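Local coordinates for protein glucanase (Klebsiella pneumoniae, PDB 5GY3) that probably catalyses the endohydrolysis of beta-1,4-glucosidic linkages in cellulose and related beta-glucans, as a family 8 glycoside hydrolase, at residues V125-R130 with D144-N149; R130-P135 with Q178-Q183; S193-L198 with K208-R213. All coordinates share one frame; numbering follows the deposited sequence.

Contact 1: residues V125-R130 with D144-N149; sequences VTFAGR and DHLNLN
His145 ND1 donates to Asp144 OD1 at 2.8 Å, a bent bond (N-H...O angle 137°) that reaches the oxygen from above the carboxylate plane, and the backbone between these two residues also lies against the Phe127 ring. Asp144 O sits 3.6 Å from Phe127 CZ, at the ring edge and near its plane. The main contact is over a face: Leu146 CG stands 3.6 Å from the ring centroid and only 7° off the normal, which defines a CH-pi contact over the middle of the ring. Leu146 CD1 reaches back to the root of the ring, 3.5 Å from Phe127 CG, and then on to Val125 CG2 at 3.9 Å. With chi1 at -161°, Phe127 CG lies opposite the backbone N, and this sends the ring out across the gap. Strand 124-127 ends in a type I' turn from Phe127 to Arg130, these two exchanging both backbone bonds as in a two-residue beta hairpin, while Leu146 belongs to the edge strand of a separate three-stranded sheet. With hairpin and sheet joined here by side chains, the attraction is probably mostly dispersion, including the CH-pi contact, and the Asp144-His145 peptide group, its N oblique to the ring, adds a polar border.

Contact 2: residues R130-P135 with Q178-Q183; sequences RQVMLP and QALLGQ
Arg130, the first residue of strand 130-133, lays its guanidinium over the helix, with Ala179 CB beneath the centre of one face and 3.5 Å from CZ. The chain is extended from CG to NE, and a chi4 of -91° then turns the flat group so that it presents this face to the methyl. Farther back along the same side chain, Arg130 CD rests 3.9 Å from Leu180 CG, the two side chains running past each other in opposite directions. At the guanidinium edge, Arg130 NE donates in plane to a water at 2.8 Å, and Gln183 NE2 gives the same water a second bond at 3.1 Å; the amide plane is turned 64° from the guanidinium. The strongest partner of Arg130 is Asp176, about one turn before Ala179 in helix 167-183, which takes a salt bridge from NH1 and also accepts from the backbone N of Gln131. Two residues on from Arg130, Val132 CG1 touches Leu180 CD1 at 3.5 Å, the side chains crossing at about a right angle. The short strand and helix segments run 85° apart, so strand 130-133 crosses helix 167-183; the helix-rich chain is consistent with the (alpha/alpha)6 barrel of family 8. Met133 adds contacts to Trp170 and Leu173 of the same helix. The cation thus spends one flat face on a methyl and its NE edge on water, beside a small apolar Val132-Leu180 contact; dispersion and the direct polar links, the Asp176 salt bridge and its bond to Gln131 N, probably both hold strand to helix.

Contact 3: residues S193-L198 with K208-R213; sequences SDWVAL and KEWPPR
Trp195 and Trp210 hold nearly the same first torsion, chi1 -61° and -65°, which sets each CG opposite its own carbonyl carbon and sends the two indoles into the same space from the two segments. There they stack face to face: the five-membered rings have centroids 3.5 Å apart and planes 9° from parallel. Closest is Trp195 CD1 to Trp210 CG at 3.3 Å. The NE1 atoms of Trp195 and Trp210 also lie near each other, 3.4 Å apart, but both are donors, so no bond joins them. On the opposite face of Trp210, Glu209 CB sits toward the rim. Antiparallel strands 196-199 and 204-206 bring the segments together, Trp195 standing just before the first strand and residues 208-213 folding back after the second; the Trp195 side chain is about 8 Å from that of Asp87, the predicted nucleophile. At the far end, Asp194 N donates to Arg213 O at 2.8 Å, while Asp194 OD1 is held by the backbone nitrogens of Ala218 and Ser215. Pro212 centres an inverse gamma turn in which Arg213 N reaches Pro211 O at 2.7 Å. One water, 2.8 Å from Pro211 O, donates to it and to Asp194 OD2; a second accepts from Trp195 N and lies 2.9 Å from Pro211 O, to which it may donate. Ser193 OG donates a hydrogen bond to Trp195 O, from above the carbonyl plane.

How the contacts relate
From the N terminus, the 124-127/130-133 hairpin supplies the first segments of contacts 1 and 2, which share Arg130 at its turn. Contact 1 closes first, at 144-149, and contact 2 later, at 178-183, so their loops cross: one ties the hairpin to the edge strand 145-148, the other to helix 167-183. Contact 3 follows in series and closes a short loop around strand 204-206. It reaches contact 1 through the sheet, where Leu148 N meets Val196 O at 2.8 Å and Leu146 O meets Leu198 N. Pro135 CG, 3.7 Å from Trp195 CZ3, links contact 2 to contact 3, so hairpin, sheet and helix form one continuous packed region.

Contact 1: residues V125-R130 with D144-N149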
# COMPACT_ATOMS: atom_id res chain seq x y z
N VAL A 125 -9.66 -15.18 2.15
CA VAL A 125 -10.04 -16.56 1.89
C VAL A 125 -9.09 -17.49 2.64
O VAL A 125 -8.00 -17.09 3.06
CB VAL A 125 -10.06 -16.90 0.38
CG1 VAL A 125 -11.05 -16.00 -0.36
CG2 VAL A 125 -8.66 -16.77 -0.20
N THR A 126 -9.55 -18.72 2.82
CA THR A 126 -8.72 -19.80 3.35
C THR A 126 -8.07 -20.52 2.19
O THR A 126 -8.77 -21.01 1.29
CB THR A 126 -9.58 -20.77 4.16
OG1 THR A 126 -10.33 -20.05 5.13
CG2 THR A 126 -8.70 -21.80 4.85
N PHE A 127 -6.74 -20.62 2.20
CA PHE A 127 -6.00 -21.21 1.08
C PHE A 127 -4.63 -21.64 1.56
O PHE A 127 -3.97 -20.91 2.30
CB PHE A 127 -5.87 -20.20 -0.06
CG PHE A 127 -5.56 -20.81 -1.40
CD1 PHE A 127 -6.57 -21.30 -2.21
CD2 PHE A 127 -4.25 -20.86 -1.87
CE1 PHE A 127 -6.30 -21.85 -3.46
CE2 PHE A 127 -3.97 -21.41 -3.12
CZ PHE A 127 -5.00 -21.90 -3.92
N ALA A 128 -4.19 -22.84 1.13
CA ALA A 128 -2.90 -23.39 1.55
C ALA A 128 -2.73 -23.38 3.07
O ALA A 128 -1.64 -23.16 3.61
CB ALA A 128 -1.74 -22.65 0.85
N GLY A 129 -3.83 -23.62 3.78
CA GLY A 129 -3.77 -23.70 5.23
C GLY A 129 -3.66 -22.38 5.97
O GLY A 129 -3.36 -22.38 7.17
N ARG A 130 -3.90 -21.25 5.29
CA ARG A 130 -3.77 -19.94 5.91
C ARG A 130 -4.89 -19.02 5.44
O ARG A 130 -5.56 -19.29 4.45
CB ARG A 130 -2.41 -19.31 5.57
CG ARG A 130 -1.27 -20.05 6.25
CD ARG A 130 -0.02 -19.26 6.27
NE ARG A 130 1.10 -20.04 6.78
CZ ARG A 130 1.46 -20.09 8.06
NH1 ARG A 130 0.78 -19.42 8.98
NH2 ARG A 130 2.52 -20.82 8.41
N ASP A 144 -6.25 -23.71 -8.50
CA ASP A 144 -5.30 -24.20 -7.53
C ASP A 144 -4.18 -23.20 -7.24
O ASP A 144 -3.22 -23.55 -6.55
CB ASP A 144 -4.72 -25.55 -7.98
CG ASP A 144 -3.87 -25.44 -9.23
OD1 ASP A 144 -4.02 -24.47 -9.99
OD2 ASP A 144 -3.04 -26.35 -9.46
N HIS A 145 -4.29 -21.97 -7.75
CA HIS A 145 -3.35 -20.90 -7.44
C HIS A 145 -4.13 -19.64 -7.10
O HIS A 145 -5.19 -19.38 -7.65
CB HIS A 145 -2.43 -20.57 -8.62
CG HIS A 145 -1.46 -21.65 -8.96
ND1 HIS A 145 -1.82 -22.77 -9.69
CD2 HIS A 145 -0.14 -21.78 -8.68
CE1 HIS A 145 -0.76 -23.54 -9.84
NE2 HIS A 145 0.27 -22.97 -9.24
N LEU A 146 -3.56 -18.84 -6.20
CA LEU A 146 -3.97 -17.45 -6.03
C LEU A 146 -2.84 -16.54 -6.48
O LEU A 146 -1.67 -16.80 -6.17
CB LEU A 146 -4.31 -17.14 -4.57
CG LEU A 146 -5.35 -18.00 -3.88
CD1 LEU A 146 -5.55 -17.50 -2.46
CD2 LEU A 146 -6.64 -17.99 -4.68
N ASN A 147 -3.18 -15.49 -7.21
CA ASN A 147 -2.23 -14.45 -7.54
C ASN A 147 -2.31 -13.39 -6.46
O ASN A 147 -3.32 -12.68 -6.34
CB ASN A 147 -2.51 -13.87 -8.92
CG ASN A 147 -1.98 -14.76 -10.03
OD1 ASN A 147 -1.08 -15.57 -9.79
ND2 ASN A 147 -2.52 -14.61 -11.24
N LEU A 148 -1.26 -13.29 -5.65
CA LEU A 148 -1.23 -12.39 -4.51
C LEU A 148 -0.26 -11.25 -4.78
O LEU A 148 0.64 -11.35 -5.62
CB LEU A 148 -0.81 -13.14 -3.24
CG LEU A 148 -1.63 -14.38 -2.88
CD1 LEU A 148 -1.04 -15.02 -1.63
CD2 LEU A 148 -3.08 -13.97 -2.66
N ASN A 149 -0.44 -10.16 -4.04
CA ASN A 149 0.49 -9.03 -4.10
C ASN A 149 0.91 -8.76 -2.66
O ASN A 149 0.13 -8.20 -1.87
CB ASN A 149 -0.16 -7.82 -4.74
CG ASN A 149 0.83 -6.70 -5.00
OD1 ASN A 149 1.68 -6.41 -4.16
ND2 ASN A 149 0.74 -6.09 -6.18

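Contact 2: residues R130-P135 with Q178-Q183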
# COMPACT_ATOMS: atom_id res chain seq x y z
N ARG A 130 -3.90 -21.25 5.29
CA ARG A 130 -3.77 -19.94 5.91
C ARG A 130 -4.89 -19.02 5.44
O ARG A 130 -5.56 -19.29 4.45
CB ARG A 130 -2.41 -19.31 5.57
CG ARG A 130 -1.27 -20.05 6.25
CD ARG A 130 -0.02 -19.26 6.27
NE ARG A 130 1.10 -20.04 6.78
CZ ARG A 130 1.46 -20.09 8.06
NH1 ARG A 130 0.78 -19.42 8.98
NH2 ARG A 130 2.52 -20.82 8.41
N GLN A 131 -5.10 -17.94 6.21
CA GLN A 131 -5.96 -16.85 5.78
C GLN A 131 -5.13 -15.90 4.93
O GLN A 131 -4.05 -15.50 5.35
CB GLN A 131 -6.54 -16.09 6.98
CG GLN A 131 -7.41 -16.96 7.89
CD GLN A 131 -8.60 -17.53 7.16
OE1 GLN A 131 -9.59 -16.83 6.92
NE2 GLN A 131 -8.52 -18.81 6.79
N VAL A 132 -5.64 -15.55 3.75
CA VAL A 132 -4.93 -14.69 2.81
C VAL A 132 -5.90 -13.65 2.25
O VAL A 132 -7.07 -13.95 1.99
CB VAL A 132 -4.26 -15.48 1.66
CG1 VAL A 132 -3.46 -16.65 2.21
CG2 VAL A 132 -5.27 -16.02 0.71
N MET A 133 -5.40 -12.43 2.06
CA MET A 133 -6.16 -11.36 1.43
C MET A 133 -5.85 -11.31 -0.06
O MET A 133 -4.69 -11.14 -0.46
CB MET A 133 -5.85 -10.01 2.07
CG MET A 133 -6.58 -8.86 1.40
SD MET A 133 -6.23 -7.25 2.15
CE MET A 133 -7.11 -7.42 3.71
N LEU A 134 -6.88 -11.49 -0.88
CA LEU A 134 -6.76 -11.39 -2.33
C LEU A 134 -6.50 -9.93 -2.74
O LEU A 134 -6.92 -9.01 -2.04
CB LEU A 134 -8.04 -11.87 -3.00
CG LEU A 134 -8.46 -13.33 -2.76
CD1 LEU A 134 -9.87 -13.56 -3.22
CD2 LEU A 134 -7.51 -14.24 -3.51
N PRO A 135 -5.82 -9.71 -3.87
CA PRO A 135 -5.64 -8.32 -4.35
C PRO A 135 -6.93 -7.65 -4.77
O PRO A 135 -6.97 -6.41 -4.84
CB PRO A 135 -4.70 -8.48 -5.55
CG PRO A 135 -4.00 -9.80 -5.34
CD PRO A 135 -5.02 -10.67 -4.65
N GLN A 178 2.55 -12.41 7.63
CA GLN A 178 3.97 -12.43 7.95
C GLN A 178 4.59 -13.79 7.65
O GLN A 178 5.68 -13.87 7.08
CB GLN A 178 4.17 -12.04 9.42
CG GLN A 178 3.75 -10.61 9.69
CD GLN A 178 4.13 -10.16 11.08
OE1 GLN A 178 5.02 -10.72 11.71
NE2 GLN A 178 3.44 -9.13 11.57
N ALA A 179 3.89 -14.87 7.98
CA ALA A 179 4.44 -16.20 7.72
C ALA A 179 4.60 -16.44 6.22
O ALA A 179 5.62 -16.98 5.78
CB ALA A 179 3.57 -17.29 8.34
N LEU A 180 3.60 -16.07 5.42
CA LEU A 180 3.72 -16.26 3.97
C LEU A 180 4.86 -15.42 3.41
O LEU A 180 5.69 -15.92 2.65
CB LEU A 180 2.40 -15.93 3.28
CG LEU A 180 1.32 -17.01 3.37
CD1 LEU A 180 -0.03 -16.43 2.96
CD2 LEU A 180 1.68 -18.26 2.51
N LEU A 181 4.91 -14.14 3.79
CA LEU A 181 6.00 -13.28 3.31
C LEU A 181 7.36 -13.85 3.69
O LEU A 181 8.31 -13.78 2.89
CB LEU A 181 5.81 -11.86 3.87
CG LEU A 181 6.87 -10.79 3.54
CD1 LEU A 181 7.03 -10.63 2.03
CD2 LEU A 181 6.54 -9.45 4.21
N GLY A 182 7.46 -14.44 4.89
CA GLY A 182 8.72 -15.04 5.31
C GLY A 182 9.15 -16.20 4.43
O GLY A 182 10.34 -16.48 4.30
N GLN A 183 8.18 -16.85 3.79
CA GLN A 183 8.48 -17.95 2.88
C GLN A 183 8.75 -17.49 1.46
O GLN A 183 9.20 -18.30 0.65
CB GLN A 183 7.32 -18.96 2.89
CG GLN A 183 7.11 -19.60 4.26
CD GLN A 183 5.76 -20.29 4.38
OE1 GLN A 183 5.12 -20.57 3.38
NE2 GLN A 183 5.33 -20.57 5.61
O HOH W 1 2.49 -21.58 4.91

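Contact 3: residues S193-L198 with K208-R213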
# COMPACT_ATOMS: atom_id res chain seq x y z
N SER A 193 8.71 -10.64 -5.48
CA SER A 193 8.31 -9.83 -6.63
C SER A 193 7.03 -9.06 -6.33
O SER A 193 6.40 -9.22 -5.27
CB SER A 193 8.12 -10.73 -7.86
OG SER A 193 7.29 -11.84 -7.55
N ASP A 194 6.65 -8.18 -7.26
CA ASP A 194 5.39 -7.44 -7.13
C ASP A 194 4.21 -8.39 -6.96
O ASP A 194 3.32 -8.15 -6.14
CB ASP A 194 5.15 -6.56 -8.37
CG ASP A 194 6.14 -5.41 -8.50
OD1 ASP A 194 6.67 -4.92 -7.49
OD2 ASP A 194 6.36 -4.98 -9.67
N TRP A 195 4.17 -9.45 -7.76
CA TRP A 195 3.07 -10.41 -7.76
C TRP A 195 3.63 -11.81 -7.55
O TRP A 195 4.63 -12.19 -8.15
CB TRP A 195 2.29 -10.35 -9.09
CG TRP A 195 1.70 -9.01 -9.33
CD1 TRP A 195 2.28 -7.95 -9.97
CD2 TRP A 195 0.39 -8.57 -8.94
NE1 TRP A 195 1.41 -6.88 -9.99
CE2 TRP A 195 0.25 -7.24 -9.37
CE3 TRP A 195 -0.67 -9.18 -8.27
CZ2 TRP A 195 -0.91 -6.50 -9.13
CZ3 TRP A 195 -1.83 -8.46 -8.05
CH2 TRP A 195 -1.94 -7.13 -8.48
N VAL A 196 2.94 -12.57 -6.70
CA VAL A 196 3.39 -13.90 -6.29
C VAL A 196 2.23 -14.87 -6.45
O VAL A 196 1.13 -14.62 -5.97
CB VAL A 196 3.87 -13.89 -4.82
CG1 VAL A 196 4.16 -15.34 -4.33
CG2 VAL A 196 5.09 -13.00 -4.68
N ALA A 197 2.49 -15.99 -7.13
CA ALA A 197 1.49 -17.05 -7.25
C ALA A 197 1.65 -18.03 -6.10
O ALA A 197 2.73 -18.61 -5.90
CB ALA A 197 1.63 -17.77 -8.59
N LEU A 198 0.57 -18.24 -5.36
CA LEU A 198 0.54 -19.19 -4.25
C LEU A 198 -0.27 -20.41 -4.69
O LEU A 198 -1.46 -20.29 -4.98
CB LEU A 198 -0.09 -18.55 -3.01
CG LEU A 198 -0.43 -19.49 -1.84
CD1 LEU A 198 0.83 -20.13 -1.26
CD2 LEU A 198 -1.21 -18.74 -0.76
N LYS A 208 3.06 -15.72 -13.02
CA LYS A 208 3.39 -15.85 -14.45
C LYS A 208 3.08 -14.58 -15.23
O LYS A 208 3.76 -14.27 -16.21
CB LYS A 208 2.60 -17.00 -15.09
CG LYS A 208 2.69 -18.35 -14.44
CD LYS A 208 2.05 -19.45 -15.31
CE LYS A 208 0.86 -18.94 -16.13
NZ LYS A 208 -0.38 -18.62 -15.34
N GLU A 209 2.05 -13.84 -14.82
CA GLU A 209 1.43 -12.87 -15.70
C GLU A 209 2.10 -11.50 -15.68
O GLU A 209 1.74 -10.65 -16.50
CB GLU A 209 -0.05 -12.73 -15.34
CG GLU A 209 -0.86 -14.01 -15.56
CD GLU A 209 -0.96 -14.90 -14.33
OE1 GLU A 209 -0.05 -14.87 -13.46
OE2 GLU A 209 -1.96 -15.64 -14.22
N TRP A 210 3.07 -11.28 -14.80
CA TRP A 210 3.73 -9.99 -14.65
C TRP A 210 5.23 -10.17 -14.72
O TRP A 210 5.75 -11.27 -14.47
CB TRP A 210 3.38 -9.33 -13.30
CG TRP A 210 1.96 -8.93 -13.10
CD1 TRP A 210 1.42 -7.69 -13.31
CD2 TRP A 210 0.90 -9.75 -12.59
NE1 TRP A 210 0.08 -7.70 -12.97
CE2 TRP A 210 -0.26 -8.95 -12.53
CE3 TRP A 210 0.82 -11.08 -12.18
CZ2 TRP A 210 -1.48 -9.44 -12.07
CZ3 TRP A 210 -0.40 -11.57 -11.73
CH2 TRP A 210 -1.53 -10.75 -11.68
N PRO A 211 5.97 -9.11 -15.04
CA PRO A 211 7.44 -9.17 -14.91
C PRO A 211 7.81 -9.53 -13.48
O PRO A 211 7.33 -8.90 -12.52
CB PRO A 211 7.88 -7.74 -15.26
CG PRO A 211 6.78 -7.22 -16.15
CD PRO A 211 5.52 -7.80 -15.54
N PRO A 212 8.64 -10.51 -13.30
CA PRO A 212 8.94 -11.01 -11.95
C PRO A 212 9.96 -10.12 -11.24
O PRO A 212 11.05 -10.56 -10.87
CB PRO A 212 9.47 -12.42 -12.23
CG PRO A 212 10.20 -12.25 -13.54
CD PRO A 212 9.37 -11.26 -14.34
N ARG A 213 9.62 -8.85 -11.09
CA ARG A 213 10.49 -7.86 -10.48
C ARG A 213 9.99 -7.49 -9.10
O ARG A 213 8.77 -7.39 -8.88
CB ARG A 213 10.54 -6.58 -11.33
CG ARG A 213 11.13 -6.78 -12.71
CD ARG A 213 10.90 -5.53 -13.55
NE ARG A 213 11.49 -5.69 -14.88
CZ ARG A 213 11.50 -4.74 -15.80
NH1 ARG A 213 10.96 -3.56 -15.52
NH2 ARG A 213 12.06 -4.96 -16.98
O HOH W 2 6.31 -6.34 -12.00
O HOH W 3 5.83 -9.75 -10.16